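Long-range contacts in glucosamine--fructose-6-phosphate aminotransferase [isomerizing] (Francisella tularensis subsp. tularensis, PDB 3TBF), which probably converts fructose 6-phosphate to glucosamine 6-phosphate with nitrogen taken from glutamine, and is represented here by its C-terminal isomerase part: residues Arg235-Pro240 / Gly331-Ala336; Gly69-Tyr74 / Tyr239-Glu244; Ala166-Leu171 / Ala336-Thr341; Val283-Leu288 / Asp311-Glu316. All coordinates share one frame; numbering follows the deposited sequence.

Interaction 1 of 4, residues Arg235-Pro240 / Gly331-Ala336; sequences RGLYYP and GHDFSA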
# COMPACT_ATOMS: atom_id res chain seq x y z
N ARG A 235 12.59 -2.93 -4.00
CA ARG A 235 12.44 -3.80 -2.87
C ARG A 235 12.92 -3.07 -1.65
O ARG A 235 13.91 -2.35 -1.70
CB ARG A 235 13.36 -5.00 -3.05
CG ARG A 235 12.66 -6.26 -3.54
CD ARG A 235 13.59 -7.44 -3.37
NE ARG A 235 13.01 -8.69 -3.82
CZ ARG A 235 12.36 -9.55 -3.05
NH1 ARG A 235 12.18 -9.34 -1.74
NH2 ARG A 235 11.87 -10.65 -3.60
N GLY A 236 12.32 -3.35 -0.51
CA GLY A 236 12.83 -2.76 0.74
C GLY A 236 12.59 -1.26 0.77
O GLY A 236 11.54 -0.76 0.32
N LEU A 237 13.57 -0.53 1.29
CA LEU A 237 13.59 0.92 1.22
C LEU A 237 13.23 1.48 -0.16
O LEU A 237 12.73 2.57 -0.24
CB LEU A 237 15.01 1.40 1.49
CG LEU A 237 15.40 1.70 2.92
CD1 LEU A 237 16.98 1.72 3.14
CD2 LEU A 237 14.73 3.04 3.22
N TYR A 238 13.54 0.76 -1.25
CA TYR A 238 13.46 1.33 -2.61
C TYR A 238 12.10 1.09 -3.23
O TYR A 238 11.80 1.60 -4.34
CB TYR A 238 14.61 0.78 -3.48
CG TYR A 238 15.91 0.99 -2.75
CD1 TYR A 238 16.55 2.20 -2.82
CD2 TYR A 238 16.43 0.03 -1.89
CE1 TYR A 238 17.69 2.47 -2.05
CE2 TYR A 238 17.59 0.27 -1.14
CZ TYR A 238 18.19 1.50 -1.22
OH TYR A 238 19.32 1.78 -0.48
N TYR A 239 11.26 0.31 -2.54
CA TYR A 239 9.90 0.13 -2.97
C TYR A 239 9.19 1.47 -2.92
O TYR A 239 8.73 1.94 -3.96
CB TYR A 239 9.17 -1.05 -2.25
CG TYR A 239 7.66 -1.09 -2.45
CD1 TYR A 239 7.10 -0.91 -3.71
CD2 TYR A 239 6.79 -1.28 -1.37
CE1 TYR A 239 5.69 -0.91 -3.91
CE2 TYR A 239 5.38 -1.28 -1.56
CZ TYR A 239 4.85 -1.09 -2.83
OH TYR A 239 3.48 -1.10 -3.01
N PRO A 240 9.17 2.13 -1.75
CA PRO A 240 8.55 3.46 -1.72
C PRO A 240 9.22 4.45 -2.66
O PRO A 240 8.59 5.41 -3.11
CB PRO A 240 8.71 3.91 -0.27
CG PRO A 240 9.05 2.72 0.55
CD PRO A 240 9.54 1.63 -0.41
N GLY A 331 25.60 5.21 -2.35
CA GLY A 331 25.96 5.19 -0.96
C GLY A 331 25.20 4.07 -0.31
O GLY A 331 24.96 3.06 -0.93
N HIS A 332 24.75 4.27 0.93
CA HIS A 332 24.16 3.19 1.72
C HIS A 332 22.68 3.45 2.11
O HIS A 332 21.93 4.06 1.34
CB HIS A 332 25.08 2.90 2.92
CG HIS A 332 26.49 2.55 2.52
ND1 HIS A 332 26.77 1.52 1.65
CD2 HIS A 332 27.67 3.11 2.86
CE1 HIS A 332 28.08 1.46 1.47
NE2 HIS A 332 28.65 2.41 2.20
N ASP A 333 22.25 3.00 3.27
CA ASP A 333 20.81 2.99 3.56
C ASP A 333 20.22 4.36 3.65
O ASP A 333 19.04 4.56 3.38
CB ASP A 333 20.52 2.30 4.89
CG ASP A 333 20.52 0.77 4.79
OD1 ASP A 333 20.70 0.21 3.65
OD2 ASP A 333 20.29 0.16 5.89
N PHE A 334 21.01 5.31 4.10
CA PHE A 334 20.44 6.61 4.34
C PHE A 334 20.52 7.45 3.07
O PHE A 334 19.54 8.14 2.70
CB PHE A 334 21.08 7.30 5.53
CG PHE A 334 20.63 6.77 6.84
CD1 PHE A 334 19.37 7.01 7.30
CD2 PHE A 334 21.48 6.07 7.65
CE1 PHE A 334 18.94 6.54 8.56
CE2 PHE A 334 21.07 5.63 8.89
CZ PHE A 334 19.79 5.88 9.34
N SER A 335 21.63 7.34 2.35
CA SER A 335 21.81 8.16 1.18
C SER A 335 21.11 7.63 -0.04
O SER A 335 20.56 8.40 -0.81
CB SER A 335 23.32 8.40 0.90
OG SER A 335 24.04 7.21 0.62
N ALA A 336 21.10 6.33 -0.22
CA ALA A 336 20.70 5.77 -1.51
C ALA A 336 19.26 6.04 -1.84
O ALA A 336 18.95 6.35 -2.98
CB ALA A 336 21.05 4.26 -1.63
O HOH W 1 20.16 -0.05 1.09
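Y238 reaches across to A336 and D333 with the outer end of its ring. The bond from CA to CB does not aim at G331-A336. CG lies anti to the carbonyl carbon (chi1 -52°), and this carries the ring over. One face of the ring is met by CB of the preceding residue, L237, which sits 3.8 Å above the plane and toward the rim. Further out, Y238 CE1 packs against A336 CB at 3.8 Å. The methyl lies at the ring edge, near the plane, and Y238 OH closes on A336 CB to 3.2 Å, a tight fit. P284 and D286 also pack against this side chain.

The hydroxyl ends on a water. Y238 OH is 2.6 Å from that water, which lies in the plane of the ring. The same water donates to D333 OD1 at 2.6 Å, so the polar link between the segments is indirect. D333 OD2 is held elsewhere, by Y79 OH and a salt bridge to K78.

L237 adds a van der Waals touch. Its CD1 comes 3.5 Å from the backbone oxygen D333 O, and the L237 and D333 side chains cross at about a right angle. R235 to Y238 form a type II' turn, which leads from strand 229-234 into helix 238-253. G331-A336 likewise link strand 324-328 to helix 335-355. Such strand-to-helix loops at the C-terminal ends of a parallel sheet belong to the alpha/beta fold of a SIS domain.

Interaction 2 of 4, residues Gly69-Tyr74 / Tyr239-Glu244; sequences GMTAKY and YPIAIE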
# COMPACT_ATOMS: atom_id res chain seq x y z
N GLY A 69 7.25 8.87 4.24
CA GLY A 69 7.01 8.17 5.49
C GLY A 69 7.21 6.68 5.41
O GLY A 69 7.80 6.07 6.29
N MSE A 70 6.71 6.08 4.35
CA MSE A 70 6.96 4.68 4.09
C MSE A 70 8.45 4.36 4.00
O MSE A 70 8.91 3.30 4.45
CB MSE A 70 6.29 4.27 2.77
CG MSE A 70 4.83 3.97 2.92
SE MSE A 70 4.07 3.33 1.21
CE MSE A 70 5.05 1.59 1.10
N THR A 71 9.22 5.27 3.41
CA THR A 71 10.65 5.02 3.30
C THR A 71 11.20 5.01 4.72
O THR A 71 11.92 4.13 5.14
CB THR A 71 11.32 6.09 2.47
OG1 THR A 71 10.62 6.25 1.22
CG2 THR A 71 12.72 5.74 2.19
N ALA A 72 10.80 6.00 5.48
CA ALA A 72 11.38 6.24 6.80
C ALA A 72 11.09 5.10 7.78
O ALA A 72 11.79 4.92 8.78
CB ALA A 72 10.77 7.56 7.39
N LYS A 73 10.00 4.39 7.57
CA LYS A 73 9.65 3.33 8.49
C LYS A 73 10.78 2.29 8.49
O LYS A 73 11.12 1.75 9.54
CB LYS A 73 8.30 2.73 8.12
CG LYS A 73 8.10 1.29 8.55
CD LYS A 73 6.72 0.75 8.23
CE LYS A 73 6.48 -0.56 9.01
NZ LYS A 73 5.09 -0.87 9.20
N TYR A 74 11.38 2.03 7.35
CA TYR A 74 12.43 1.02 7.27
C TYR A 74 13.56 1.48 8.20
O TYR A 74 14.09 0.67 8.98
CB TYR A 74 12.93 0.84 5.84
CG TYR A 74 12.00 0.06 4.96
CD1 TYR A 74 10.88 0.65 4.41
CD2 TYR A 74 12.24 -1.27 4.62
CE1 TYR A 74 9.97 -0.07 3.56
CE2 TYR A 74 11.37 -1.99 3.77
CZ TYR A 74 10.22 -1.38 3.25
OH TYR A 74 9.33 -2.08 2.42
N TYR A 239 11.26 0.31 -2.54
CA TYR A 239 9.90 0.13 -2.97
C TYR A 239 9.19 1.47 -2.92
O TYR A 239 8.73 1.94 -3.96
CB TYR A 239 9.17 -1.05 -2.25
CG TYR A 239 7.66 -1.09 -2.45
CD1 TYR A 239 7.10 -0.91 -3.71
CD2 TYR A 239 6.79 -1.28 -1.37
CE1 TYR A 239 5.69 -0.91 -3.91
CE2 TYR A 239 5.38 -1.28 -1.56
CZ TYR A 239 4.85 -1.09 -2.83
OH TYR A 239 3.48 -1.10 -3.01
N PRO A 240 9.17 2.13 -1.75
CA PRO A 240 8.55 3.46 -1.72
C PRO A 240 9.22 4.45 -2.66
O PRO A 240 8.59 5.41 -3.11
CB PRO A 240 8.71 3.91 -0.27
CG PRO A 240 9.05 2.72 0.55
CD PRO A 240 9.54 1.63 -0.41
N ILE A 241 10.51 4.29 -2.91
CA ILE A 241 11.17 5.17 -3.86
C ILE A 241 10.60 4.91 -5.27
O ILE A 241 10.37 5.86 -6.03
CB ILE A 241 12.70 4.99 -3.81
CG1 ILE A 241 13.24 5.45 -2.44
CG2 ILE A 241 13.46 5.67 -5.02
CD1 ILE A 241 12.82 6.78 -2.02
N ALA A 242 10.37 3.64 -5.61
CA ALA A 242 9.70 3.29 -6.87
C ALA A 242 8.29 3.86 -6.97
O ALA A 242 7.87 4.36 -8.02
CB ALA A 242 9.68 1.74 -7.07
N ILE A 243 7.55 3.77 -5.88
CA ILE A 243 6.20 4.34 -5.82
C ILE A 243 6.25 5.83 -6.06
O ILE A 243 5.39 6.37 -6.75
CB ILE A 243 5.60 4.15 -4.45
CG1 ILE A 243 5.29 2.69 -4.18
CG2 ILE A 243 4.30 4.98 -4.30
CD1 ILE A 243 4.69 2.52 -2.82
N GLU A 244 7.26 6.50 -5.51
CA GLU A 244 7.38 7.94 -5.74
C GLU A 244 7.74 8.24 -7.16
O GLU A 244 7.20 9.16 -7.74
CB GLU A 244 8.41 8.57 -4.84
CG GLU A 244 8.63 10.03 -5.13
CD GLU A 244 7.54 10.96 -4.63
OE1 GLU A 244 6.48 10.49 -4.20
OE2 GLU A 244 7.74 12.20 -4.68
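M70, T71 and Y74 pack on P240, Y239, I241 and I243 in an apolar helix-to-helix contact between the two SIS domains. Helix 63-80 comes from the first domain and helix 238-253 from the second. The local axes run antiparallel at 169° and approach to 8.9 Å.

P240 sits at the middle of the contact. Its CB points toward the other helix, and it buries more surface in the contact than any other residue. T71 OG1 comes within 3.4 Å of P240 CB, without bonding to it. This hydroxyl lies anti to the carbonyl carbon of T71 (chi1 -51°) and is hydrogen-bonded back along its own helix to N67 O. M70 CB meets P240 CG at 3.9 Å. Y74 CE1 is a looser neighbour, 4.2 Å from P240 CG.

Each helix follows the first strand of its five-stranded parallel sheet, in the order 2-1-3-4-5. The helices therefore hold matching places in the two domains, consistent with a pseudo-twofold relation between them.

M70 is a selenomethionine. Its chain runs straight at first and then bends at chi3 (67°), which brings the methyl CE up to Y239 and I243. CE lies 3.9 Å from Y239 CE2 and 4.0 Å from I243 CD1. Within 239-244, I243 CD1 also rests 3.6 Å above the plane of the Y239 ring, near its rim. On the T71 side, the end of the I241 side chain, CD1, comes to 4.0 Å from T71 OG1, and L171 and P337 close over that flank. The Y74 hydroxyl is hydrogen-bonded to E91 of the second subunit.

Interaction 3 of 4, residues Ala166-Leu171 / Ala336-Thr341; sequences AFTTQL and APVVFT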
# COMPACT_ATOMS: atom_id res chain seq x y z
N ALA A 166 10.92 18.95 -2.00
CA ALA A 166 10.15 18.70 -0.78
C ALA A 166 10.22 17.23 -0.38
O ALA A 166 10.19 16.92 0.79
CB ALA A 166 8.73 19.09 -0.98
N PHE A 167 10.31 16.32 -1.35
CA PHE A 167 10.40 14.93 -1.04
C PHE A 167 11.75 14.53 -0.49
O PHE A 167 11.83 13.86 0.53
CB PHE A 167 10.09 14.10 -2.27
CG PHE A 167 10.25 12.63 -2.04
CD1 PHE A 167 9.31 11.92 -1.34
CD2 PHE A 167 11.32 11.95 -2.56
CE1 PHE A 167 9.44 10.53 -1.17
CE2 PHE A 167 11.47 10.57 -2.40
CZ PHE A 167 10.57 9.86 -1.68
N THR A 168 12.83 14.95 -1.15
CA THR A 168 14.15 14.61 -0.71
C THR A 168 14.50 15.23 0.64
O THR A 168 15.08 14.54 1.46
CB THR A 168 15.19 14.91 -1.76
OG1 THR A 168 15.03 16.26 -2.22
CG2 THR A 168 15.07 13.90 -2.91
N THR A 169 14.09 16.48 0.87
CA THR A 169 14.28 17.09 2.17
C THR A 169 13.42 16.48 3.25
O THR A 169 13.83 16.45 4.44
CB THR A 169 14.06 18.62 2.15
OG1 THR A 169 12.72 18.93 1.79
CG2 THR A 169 15.01 19.30 1.18
N GLN A 170 12.23 15.96 2.90
CA GLN A 170 11.47 15.22 3.90
C GLN A 170 12.17 13.93 4.27
O GLN A 170 12.28 13.61 5.45
CB GLN A 170 10.05 14.97 3.47
CG GLN A 170 9.20 16.23 3.49
CD GLN A 170 7.94 16.07 2.64
OE1 GLN A 170 7.69 15.00 2.11
NE2 GLN A 170 7.13 17.11 2.56
N LEU A 171 12.71 13.23 3.29
CA LEU A 171 13.54 12.07 3.58
C LEU A 171 14.72 12.43 4.48
O LEU A 171 14.96 11.79 5.47
CB LEU A 171 14.08 11.49 2.29
CG LEU A 171 13.42 10.28 1.55
CD1 LEU A 171 12.14 9.77 2.12
CD2 LEU A 171 13.27 10.57 0.08
N ALA A 336 21.10 6.33 -0.22
CA ALA A 336 20.70 5.77 -1.51
C ALA A 336 19.26 6.04 -1.84
O ALA A 336 18.95 6.35 -2.98
CB ALA A 336 21.05 4.26 -1.63
N PRO A 337 18.37 5.99 -0.86
CA PRO A 337 16.98 6.32 -1.23
C PRO A 337 16.78 7.72 -1.81
O PRO A 337 15.99 7.92 -2.75
CB PRO A 337 16.24 6.20 0.11
CG PRO A 337 17.07 5.10 0.85
CD PRO A 337 18.48 5.51 0.53
N VAL A 338 17.48 8.70 -1.25
CA VAL A 338 17.48 10.04 -1.78
C VAL A 338 18.17 10.09 -3.16
O VAL A 338 17.63 10.64 -4.09
CB VAL A 338 18.22 11.02 -0.84
CG1 VAL A 338 18.21 12.43 -1.44
CG2 VAL A 338 17.62 11.00 0.56
N VAL A 339 19.36 9.51 -3.28
CA VAL A 339 20.11 9.59 -4.54
C VAL A 339 19.34 8.96 -5.71
O VAL A 339 19.22 9.53 -6.79
CB VAL A 339 21.49 9.03 -4.41
CG1 VAL A 339 22.28 9.07 -5.79
CG2 VAL A 339 22.29 9.82 -3.34
N PHE A 340 18.70 7.83 -5.46
CA PHE A 340 18.06 7.13 -6.55
C PHE A 340 16.79 7.85 -6.94
O PHE A 340 16.28 7.55 -8.03
CB PHE A 340 17.75 5.72 -6.16
CG PHE A 340 18.87 4.79 -6.38
CD1 PHE A 340 19.36 4.61 -7.67
CD2 PHE A 340 19.40 4.06 -5.35
CE1 PHE A 340 20.39 3.73 -7.91
CE2 PHE A 340 20.41 3.19 -5.58
CZ PHE A 340 20.93 3.03 -6.86
N THR A 341 16.25 8.73 -6.08
CA THR A 341 15.08 9.53 -6.43
C THR A 341 15.33 10.48 -7.58
O THR A 341 14.46 10.68 -8.43
CB THR A 341 14.52 10.34 -5.22
OG1 THR A 341 14.07 9.44 -4.23
CG2 THR A 341 13.30 11.12 -5.58
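F167 and T341 form the tightest part of this contact between two antiparallel helices, one from each SIS domain. Helix 165-184 follows the last strand of the first sheet, and helix 335-355 follows the last strand of the second. Their local axes lie 9.9 Å apart at 172°.

F167 turns the edge of its ring to T341. CG is anti to the backbone N, and CE2 reaches T341 OG1 at 3.4 Å, with the oxygen in the plane of the ring. F167 CD2 also meets the methyl T341 CG2 at 3.7 Å. Both branches of the threonine thus touch this corner of the ring, OG1 in its plane and CG2 off to one side of it.

Toward the other end the fit is looser. T168 CG2 touches V338 CG1 at 3.8 Å, the two side chains crossing at about a right angle. L171 CB and V338 CG2 stand 4.0 Å apart. T168 places its hydroxyl between backbone N and carbonyl carbon, the crowded position, which leaves CG2 for the packing. That hydroxyl is hydrogen-bonded to Q21.

Neither end is a solvent side, because every touching residue is buried. Helix 203-211 packs on V338 through I203 and V207. Helix 63-80 covers F167 and L171 through A68.

The hydroxyl that meets the phenyl edge is itself held within its helix. T341 OG1 donates to P337 O at 2.9 Å, lying in the carbonyl plane.

Interaction 4 of 4, residues Val283-Leu288 / Asp311-Glu316; sequences VPNDEL and DKAVKE
V283 and D311 join the two segments through their backbones, each at the end of a neighbouring parallel strand. D311 N donates to V283 O at 3.1 Å. The bond is fairly straight (160°), with the donor tilted 24° from the carbonyl plane. Beyond it the chains part. V283-L288 leads toward helix 289-301, and D311-E316 turns back on itself, with V314 N bonded to D311 O. Strand 278-283, this helix and strand 305-311 make a beta-alpha-beta crossover of the second SIS domain.

N285 lies over the turn. With CG anti to the backbone N (chi1 -178°), the amide reaches A313 and V314. N285 OD1 lies 3.6 Å from V314 CG1, and N285 ND2 faces the A313 methyl at 4.0 Å. The other branch, V314 CG2, rests on V283, 4.2 Å from V283 CG1. Close by, N285 CB packs against the carboxylate carbon of D311.

D311 OD1 accepts from A313 N at 2.8 Å through its anti lone pair. This is an Asx turn and it fixes the carboxylate. D311 OD2 takes a bond from A330 N and another, at 2.9 Å, from a water. That water is also weakly bonded to N285 ND2. A second water accepts from N285 N.

With donors on both oxygens, the D311 carboxylate is probably charged, and it ties the turn to A330 while water fills in toward N285.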
# COMPACT_ATOMS: atom_id res chain seq x y z
N VAL A 283 18.23 -0.56 -8.64
CA VAL A 283 19.00 -1.71 -8.21
C VAL A 283 20.18 -1.29 -7.34
O VAL A 283 21.27 -0.98 -7.83
CB VAL A 283 19.49 -2.47 -9.45
CG1 VAL A 283 20.14 -3.77 -9.04
CG2 VAL A 283 18.33 -2.74 -10.42
N PRO A 284 19.98 -1.25 -6.03
CA PRO A 284 20.97 -0.76 -5.11
C PRO A 284 22.02 -1.78 -4.65
O PRO A 284 21.93 -3.00 -4.90
CB PRO A 284 20.13 -0.38 -3.90
CG PRO A 284 19.08 -1.44 -3.86
CD PRO A 284 18.75 -1.68 -5.32
N ASN A 285 23.01 -1.28 -3.93
CA ASN A 285 24.09 -2.10 -3.38
C ASN A 285 23.76 -2.56 -1.97
O ASN A 285 24.20 -1.96 -0.99
CB ASN A 285 25.38 -1.29 -3.32
CG ASN A 285 26.56 -2.09 -2.79
OD1 ASN A 285 26.67 -3.29 -3.05
ND2 ASN A 285 27.43 -1.43 -2.05
N ASP A 286 22.97 -3.62 -1.88
CA ASP A 286 22.47 -4.09 -0.59
C ASP A 286 22.32 -5.60 -0.58
O ASP A 286 22.69 -6.29 -1.54
CB ASP A 286 21.14 -3.39 -0.23
CG ASP A 286 19.95 -3.86 -1.09
OD1 ASP A 286 20.11 -4.73 -1.98
OD2 ASP A 286 18.84 -3.32 -0.84
N GLU A 287 21.79 -6.10 0.54
CA GLU A 287 21.67 -7.54 0.79
C GLU A 287 20.80 -8.28 -0.22
O GLU A 287 20.93 -9.48 -0.34
CB GLU A 287 21.10 -7.82 2.20
CG GLU A 287 21.86 -7.15 3.34
CD GLU A 287 21.45 -5.67 3.54
OE1 GLU A 287 20.24 -5.41 3.83
OE2 GLU A 287 22.34 -4.76 3.41
N LEU A 288 19.95 -7.59 -0.97
CA LEU A 288 18.87 -8.24 -1.74
C LEU A 288 19.07 -8.24 -3.24
O LEU A 288 18.12 -8.38 -4.03
CB LEU A 288 17.55 -7.56 -1.42
CG LEU A 288 17.29 -7.37 0.09
CD1 LEU A 288 16.10 -6.42 0.36
CD2 LEU A 288 17.11 -8.76 0.76
N ASP A 311 23.51 1.00 -8.78
CA ASP A 311 24.69 1.52 -8.07
C ASP A 311 25.92 0.94 -8.77
O ASP A 311 25.89 -0.24 -9.17
CB ASP A 311 24.70 1.12 -6.60
CG ASP A 311 25.88 1.71 -5.83
OD1 ASP A 311 27.05 1.27 -6.00
OD2 ASP A 311 25.65 2.66 -5.04
N LYS A 312 26.97 1.75 -8.91
CA LYS A 312 28.18 1.35 -9.66
C LYS A 312 28.77 0.05 -9.13
O LYS A 312 29.20 -0.77 -9.91
CB LYS A 312 29.27 2.44 -9.60
CG LYS A 312 28.88 3.81 -10.27
CD LYS A 312 30.02 4.84 -10.16
CE LYS A 312 30.25 5.69 -11.43
NZ LYS A 312 31.15 6.92 -11.13
N ALA A 313 28.72 -0.15 -7.81
CA ALA A 313 29.22 -1.36 -7.15
C ALA A 313 28.47 -2.66 -7.48
O ALA A 313 28.88 -3.71 -7.01
CB ALA A 313 29.26 -1.16 -5.61
N VAL A 314 27.41 -2.62 -8.27
CA VAL A 314 26.71 -3.85 -8.64
C VAL A 314 26.58 -3.96 -10.12
O VAL A 314 26.08 -4.95 -10.60
CB VAL A 314 25.27 -3.96 -7.95
CG1 VAL A 314 25.41 -3.88 -6.40
CG2 VAL A 314 24.27 -2.91 -8.53
N LYS A 315 27.10 -3.00 -10.88
CA LYS A 315 26.83 -2.95 -12.33
C LYS A 315 27.38 -4.13 -13.12
O LYS A 315 26.80 -4.53 -14.15
CB LYS A 315 27.40 -1.67 -12.91
CG LYS A 315 26.76 -1.28 -14.22
CD LYS A 315 27.63 -1.64 -15.40
CE LYS A 315 26.78 -1.70 -16.69
NZ LYS A 315 26.82 -0.45 -17.47
N GLU A 316 28.49 -4.67 -12.66
CA GLU A 316 29.09 -5.84 -13.28
C GLU A 316 28.18 -7.05 -13.18
O GLU A 316 28.14 -7.87 -14.09
CB GLU A 316 30.41 -6.16 -12.62
CG GLU A 316 31.58 -6.05 -13.58
CD GLU A 316 31.70 -4.66 -14.20
OE1 GLU A 316 30.97 -4.40 -15.20
OE2 GLU A 316 32.52 -3.84 -13.68
O HOH W 2 23.05 1.53 -3.26
O HOH W 3 26.99 1.81 -2.63

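Interactions 1, 2 and 3 cluster near the middle of the chain, with centres 8 to 10 Å apart. Interaction 4 lies farther out, 11 Å from interaction 1 and 18 Å from the other two. Interactions 1 and 2 share helix 238-253, and interactions 1 and 3 share helix 335-355. Interactions 2 and 3 each join the first SIS domain to the second, and their segments alternate along the chain. Interactions 1 and 4 stay inside the second domain, with 4 nested in the loop closed by 1. I241 of interaction 2 touches T341 of interaction 3, and F340 of interaction 3 packs on P284 of interaction 4. The second domain's loops are thus continuous with the helical interface between domains.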